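Local coordinates for ATP-dependent DNA ligase (Mycobacterium tuberculosis, PDB 6NHX), which seals breaks in double-stranded DNA at the expense of ATP, acting with Ku in error-prone non-homologous end joining, at residues Ala65-Leu77 with Leu130-Val142. The protein carries 1 engineered substitution. Sequence-based numbering, arbitrary orientation.
Sequences ALAEDLADHHVVL and LLETLANATSLTV
Leu134, on the last turn of helix 124-136, divides its two methyls among three residues of segment 65-77. CD1 sits over one face of the His73 ring, 3.9 Å from its centroid and 15° off the normal, a CH-pi contact; the same methyl meets Leu70 CD2, whose side chain runs across it at about a right angle. Leu134 CD2 meets Val75 CG1 tip to tip at 3.9 Å. A forked leucine suits this place because each branch serves a different neighbour, and CG lies anti to the backbone N (chi1 179°), which carries the fork out to the strand. Farther along the strand, both methyls of Leu77 reach Leu140 (Leu77 CD1 to Leu140 CD1 3.7 Å), and Leu77 CD2 also touches Leu131 CD1.

Val75 and Leu77 alternate with Val76 on strand 74-82, the middle strand of the five-stranded antiparallel sheet in the nucleotidyltransferase domain of this ATP-dependent ligase; Val75 and Leu77 point toward the end part of helix 124-136 and the loop after it, while Val76 packs on Phe3, Phe5 and Leu8. Leu70 CD2, besides meeting Leu134, packs on Thr138 CG2 at 3.6 Å. Thr138 suits the junction because its methyl faces Leu70 while OG1 turns back to donate to Leu134 O (2.9 Å), meeting it from above the carbonyl plane and tying Thr138 to the backbone there. No direct hydrogen bond links the two segments; a water bridges Leu66 O, 3.2 Å away, and Ser139 OG, 2.7 Å away. The His73 ring is held at ND1 by a hydrogen bond to Asp115 OD1, whose OD2 takes the backbone N of His74.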
loop_
_atom_site.group_PDB
_atom_site.type_symbol
_atom_site.label_atom_id
_atom_site.label_comp_id
_atom_site.label_asym_id
_atom_site.label_seq_id
_atom_site.Cartn_x
_atom_site.Cartn_y
_atom_site.Cartn_z
ATOM N N ALA A 65 -6.797 -21.222 0.453
ATOM C CA ALA A 65 -7.867 -21.676 -0.425
ATOM C C ALA A 65 -7.809 -21.041 -1.806
ATOM O O ALA A 65 -8.644 -21.377 -2.652
ATOM C CB ALA A 65 -9.228 -21.389 0.217
ATOM N N LEU A 66 -6.853 -20.136 -2.042
ATOM C CA LEU A 66 -6.766 -19.433 -3.317
ATOM C C LEU A 66 -6.740 -20.398 -4.492
ATOM O O LEU A 66 -7.459 -20.212 -5.479
ATOM C CB LEU A 66 -5.515 -18.553 -3.329
ATOM C CG LEU A 66 -5.643 -17.042 -3.502
ATOM C CD1 LEU A 66 -4.258 -16.429 -3.661
ATOM C CD2 LEU A 66 -6.513 -16.710 -4.697
ATOM N N ALA A 67 -5.915 -21.438 -4.405
ATOM C CA ALA A 67 -5.736 -22.369 -5.510
ATOM C C ALA A 67 -6.641 -23.588 -5.436
ATOM O O ALA A 67 -6.557 -24.443 -6.320
ATOM C CB ALA A 67 -4.284 -22.843 -5.590
ATOM N N GLU A 68 -7.487 -23.705 -4.410
ATOM C CA GLU A 68 -8.388 -24.852 -4.352
ATOM C C GLU A 68 -9.318 -24.884 -5.560
ATOM O O GLU A 68 -9.774 -25.959 -5.967
ATOM C CB GLU A 68 -9.180 -24.841 -3.042
ATOM C CG GLU A 68 -10.521 -24.140 -3.137
ATOM C CD GLU A 68 -11.494 -24.566 -2.056
ATOM O OE1 GLU A 68 -12.703 -24.687 -2.358
ATOM O OE2 GLU A 68 -11.053 -24.774 -0.905
ATOM N N ASP A 69 -9.596 -23.720 -6.147
ATOM C CA ASP A 69 -10.321 -23.619 -7.406
ATOM C C ASP A 69 -9.408 -23.816 -8.611
ATOM O O ASP A 69 -9.898 -24.108 -9.707
ATOM C CB ASP A 69 -10.965 -22.230 -7.492
ATOM C CG ASP A 69 -12.214 -22.207 -8.354
ATOM O OD1 ASP A 69 -12.121 -22.516 -9.559
ATOM O OD2 ASP A 69 -13.291 -21.864 -7.825
ATOM N N LEU A 70 -8.096 -23.652 -8.433
ATOM C CA LEU A 70 -7.118 -23.759 -9.508
ATOM C C LEU A 70 -6.386 -25.092 -9.488
ATOM O O LEU A 70 -5.246 -25.176 -9.956
ATOM C CB LEU A 70 -6.096 -22.627 -9.407
ATOM C CG LEU A 70 -6.556 -21.179 -9.526
ATOM C CD1 LEU A 70 -5.452 -20.260 -9.042
ATOM C CD2 LEU A 70 -6.916 -20.874 -10.962
ATOM N N ALA A 71 -7.025 -26.142 -8.964
ATOM C CA ALA A 71 -6.291 -27.350 -8.601
ATOM C C ALA A 71 -5.603 -27.997 -9.795
ATOM O O ALA A 71 -4.566 -28.650 -9.628
ATOM C CB ALA A 71 -7.213 -28.340 -7.889
ATOM N N ASP A 72 -6.153 -27.839 -10.998
ATOM C CA ASP A 72 -5.552 -28.433 -12.186
ATOM C C ASP A 72 -4.501 -27.540 -12.833
ATOM O O ASP A 72 -3.790 -27.997 -13.735
ATOM C CB ASP A 72 -6.623 -28.778 -13.231
ATOM C CG ASP A 72 -7.788 -29.566 -12.647
ATOM O OD1 ASP A 72 -8.937 -29.077 -12.728
ATOM O OD2 ASP A 72 -7.559 -30.673 -12.110
ATOM N N HIS A 73 -4.383 -26.294 -12.399
ATOM C CA HIS A 73 -3.489 -25.327 -13.018
ATOM C C HIS A 73 -2.175 -25.214 -12.252
ATOM O O HIS A 73 -2.088 -25.481 -11.051
ATOM C CB HIS A 73 -4.139 -23.940 -13.051
ATOM C CG HIS A 73 -5.263 -23.806 -14.030
ATOM N ND1 HIS A 73 -5.069 -23.786 -15.394
ATOM C CD2 HIS A 73 -6.596 -23.660 -13.839
ATOM C CE1 HIS A 73 -6.235 -23.649 -16.001
ATOM N NE2 HIS A 73 -7.176 -23.562 -15.079
ATOM N N HIS A 74 -1.145 -24.756 -12.965
ATOM C CA HIS A 74 0.089 -24.294 -12.340
ATOM C C HIS A 74 0.288 -22.857 -12.799
ATOM O O HIS A 74 0.537 -22.616 -13.985
ATOM C CB HIS A 74 1.266 -25.171 -12.748
ATOM C CG HIS A 74 2.590 -24.686 -12.243
ATOM N ND1 HIS A 74 3.784 -25.218 -12.680
ATOM C CD2 HIS A 74 2.912 -23.722 -11.349
ATOM C CE1 HIS A 74 4.784 -24.597 -12.078
ATOM N NE2 HIS A 74 4.283 -23.684 -11.268
ATOM N N VAL A 75 0.134 -21.899 -11.882
ATOM C CA VAL A 75 0.213 -20.490 -12.244
ATOM C C VAL A 75 1.094 -19.722 -11.271
ATOM O O VAL A 75 1.272 -20.109 -10.109
ATOM C CB VAL A 75 -1.165 -19.795 -12.351
ATOM C CG1 VAL A 75 -2.009 -20.422 -13.444
ATOM C CG2 VAL A 75 -1.883 -19.817 -11.008
ATOM N N VAL A 76 1.654 -18.625 -11.765
ATOM C CA VAL A 76 2.272 -17.608 -10.926
ATOM C C VAL A 76 1.539 -16.303 -11.186
ATOM O O VAL A 76 1.438 -15.854 -12.333
ATOM C CB VAL A 76 3.773 -17.468 -11.209
ATOM C CG1 VAL A 76 4.347 -16.292 -10.439
ATOM C CG2 VAL A 76 4.510 -18.747 -10.852
ATOM N N LEU A 77 0.999 -15.719 -10.124
ATOM C CA LEU A 77 0.261 -14.472 -10.191
ATOM C C LEU A 77 1.010 -13.394 -9.430
ATOM O O LEU A 77 1.797 -13.672 -8.519
ATOM C CB LEU A 77 -1.121 -14.632 -9.548
ATOM C CG LEU A 77 -1.935 -15.773 -10.150
ATOM C CD1 LEU A 77 -2.881 -16.341 -9.108
ATOM C CD2 LEU A 77 -2.691 -15.277 -11.358
ATOM N N LEU A 130 -4.956 -13.246 -20.854
ATOM C CA LEU A 130 -4.838 -14.590 -20.292
ATOM C C LEU A 130 -5.291 -14.626 -18.838
ATOM O O LEU A 130 -5.955 -15.577 -18.406
ATOM C CB LEU A 130 -3.394 -15.072 -20.380
ATOM C CG LEU A 130 -2.840 -15.347 -21.764
ATOM C CD1 LEU A 130 -1.360 -15.695 -21.632
ATOM C CD2 LEU A 130 -3.592 -16.480 -22.430
ATOM N N LEU A 131 -4.927 -13.602 -18.065
ATOM C CA LEU A 131 -5.356 -13.532 -16.671
ATOM C C LEU A 131 -6.873 -13.425 -16.564
ATOM O O LEU A 131 -7.500 -14.107 -15.740
ATOM C CB LEU A 131 -4.687 -12.322 -16.027
ATOM C CG LEU A 131 -5.053 -11.982 -14.587
ATOM C CD1 LEU A 131 -4.667 -13.132 -13.655
ATOM C CD2 LEU A 131 -4.394 -10.663 -14.181
ATOM N N GLU A 132 -7.479 -12.584 -17.404
ATOM C CA GLU A 132 -8.924 -12.406 -17.360
ATOM C C GLU A 132 -9.631 -13.712 -17.678
ATOM O O GLU A 132 -10.609 -14.078 -17.012
ATOM C CB GLU A 132 -9.360 -11.342 -18.365
ATOM C CG GLU A 132 -8.847 -9.948 -18.133
ATOM C CD GLU A 132 -9.197 -9.033 -19.291
ATOM O OE1 GLU A 132 -9.162 -7.801 -19.104
ATOM O OE2 GLU A 132 -9.511 -9.547 -20.390
ATOM N N THR A 133 -9.141 -14.439 -18.690
ATOM C CA THR A 133 -9.720 -15.736 -19.037
ATOM C C THR A 133 -9.628 -16.705 -17.867
ATOM O O THR A 133 -10.598 -17.399 -17.540
ATOM C CB THR A 133 -9.017 -16.324 -20.270
ATOM O OG1 THR A 133 -9.209 -15.460 -21.393
ATOM C CG2 THR A 133 -9.560 -17.718 -20.608
ATOM N N LEU A 134 -8.458 -16.775 -17.236
ATOM C CA LEU A 134 -8.272 -17.647 -16.083
ATOM C C LEU A 134 -9.240 -17.289 -14.964
ATOM O O LEU A 134 -9.865 -18.168 -14.355
ATOM C CB LEU A 134 -6.827 -17.533 -15.592
ATOM C CG LEU A 134 -6.472 -18.383 -14.369
ATOM C CD1 LEU A 134 -6.637 -19.868 -14.681
ATOM C CD2 LEU A 134 -5.057 -18.095 -13.875
ATOM N N ALA A 135 -9.395 -15.994 -14.696
ATOM C CA ALA A 135 -10.249 -15.569 -13.596
ATOM C C ALA A 135 -11.723 -15.770 -13.904
ATOM O O ALA A 135 -12.506 -16.030 -12.986
ATOM C CB ALA A 135 -10.006 -14.104 -13.264
ATOM N N ASN A 136 -12.126 -15.619 -15.170
ATOM C CA ASN A 136 -13.525 -15.809 -15.537
ATOM C C ASN A 136 -13.989 -17.235 -15.280
ATOM O O ASN A 136 -15.194 -17.473 -15.162
ATOM C CB ASN A 136 -13.733 -15.516 -17.023
ATOM C CG ASN A 136 -13.588 -14.054 -17.369
ATOM O OD1 ASN A 136 -13.684 -13.178 -16.508
ATOM N ND2 ASN A 136 -13.349 -13.778 -18.651
ATOM N N ALA A 137 -13.063 -18.186 -15.213
ATOM C CA ALA A 137 -13.397 -19.587 -15.020
ATOM C C ALA A 137 -13.165 -20.071 -13.593
ATOM O O ALA A 137 -13.442 -21.239 -13.304
ATOM C CB ALA A 137 -12.595 -20.450 -15.998
ATOM N N THR A 138 -12.668 -19.216 -12.699
ATOM C CA THR A 138 -12.292 -19.631 -11.349
ATOM C C THR A 138 -12.775 -18.583 -10.347
ATOM O O THR A 138 -13.525 -17.662 -10.686
ATOM C CB THR A 138 -10.775 -19.821 -11.247
ATOM O OG1 THR A 138 -10.137 -18.557 -11.464
ATOM C CG2 THR A 138 -10.271 -20.842 -12.275
ATOM N N SER A 139 -12.308 -18.718 -9.099
ATOM C CA SER A 139 -12.593 -17.804 -7.996
ATOM C C SER A 139 -11.523 -16.727 -7.825
ATOM O O SER A 139 -11.608 -15.913 -6.898
ATOM C CB SER A 139 -12.693 -18.586 -6.686
ATOM O OG SER A 139 -11.409 -19.041 -6.291
ATOM N N LEU A 140 -10.502 -16.736 -8.666
ATOM C CA LEU A 140 -9.475 -15.713 -8.609
ATOM C C LEU A 140 -10.099 -14.348 -8.867
ATOM O O LEU A 140 -10.932 -14.190 -9.766
ATOM C CB LEU A 140 -8.447 -16.020 -9.691
ATOM C CG LEU A 140 -7.167 -15.195 -9.792
ATOM C CD1 LEU A 140 -6.357 -15.256 -8.512
ATOM C CD2 LEU A 140 -6.354 -15.729 -10.956
ATOM N N THR A 141 -9.670 -13.353 -8.087
ATOM C CA THR A 141 -10.182 -11.981 -8.151
ATOM C C THR A 141 -9.238 -11.115 -8.988
ATOM O O THR A 141 -8.097 -10.865 -8.580
ATOM C CB THR A 141 -10.324 -11.430 -6.732
ATOM O OG1 THR A 141 -11.147 -12.314 -5.960
ATOM C CG2 THR A 141 -10.949 -10.036 -6.742
ATOM N N VAL A 142 -9.718 -10.654 -10.136
ATOM C CA VAL A 142 -8.948 -9.804 -11.040
ATOM C C VAL A 142 -9.734 -8.541 -11.309
ATOM O O VAL A 142 -10.617 -8.500 -12.169
ATOM C CB VAL A 142 -8.610 -10.537 -12.357
ATOM C CG1 VAL A 142 -7.871 -9.568 -13.296
ATOM C CG2 VAL A 142 -7.761 -11.755 -12.079
HETATM O O HOH W 1 -9.335 -17.678 -5.149
#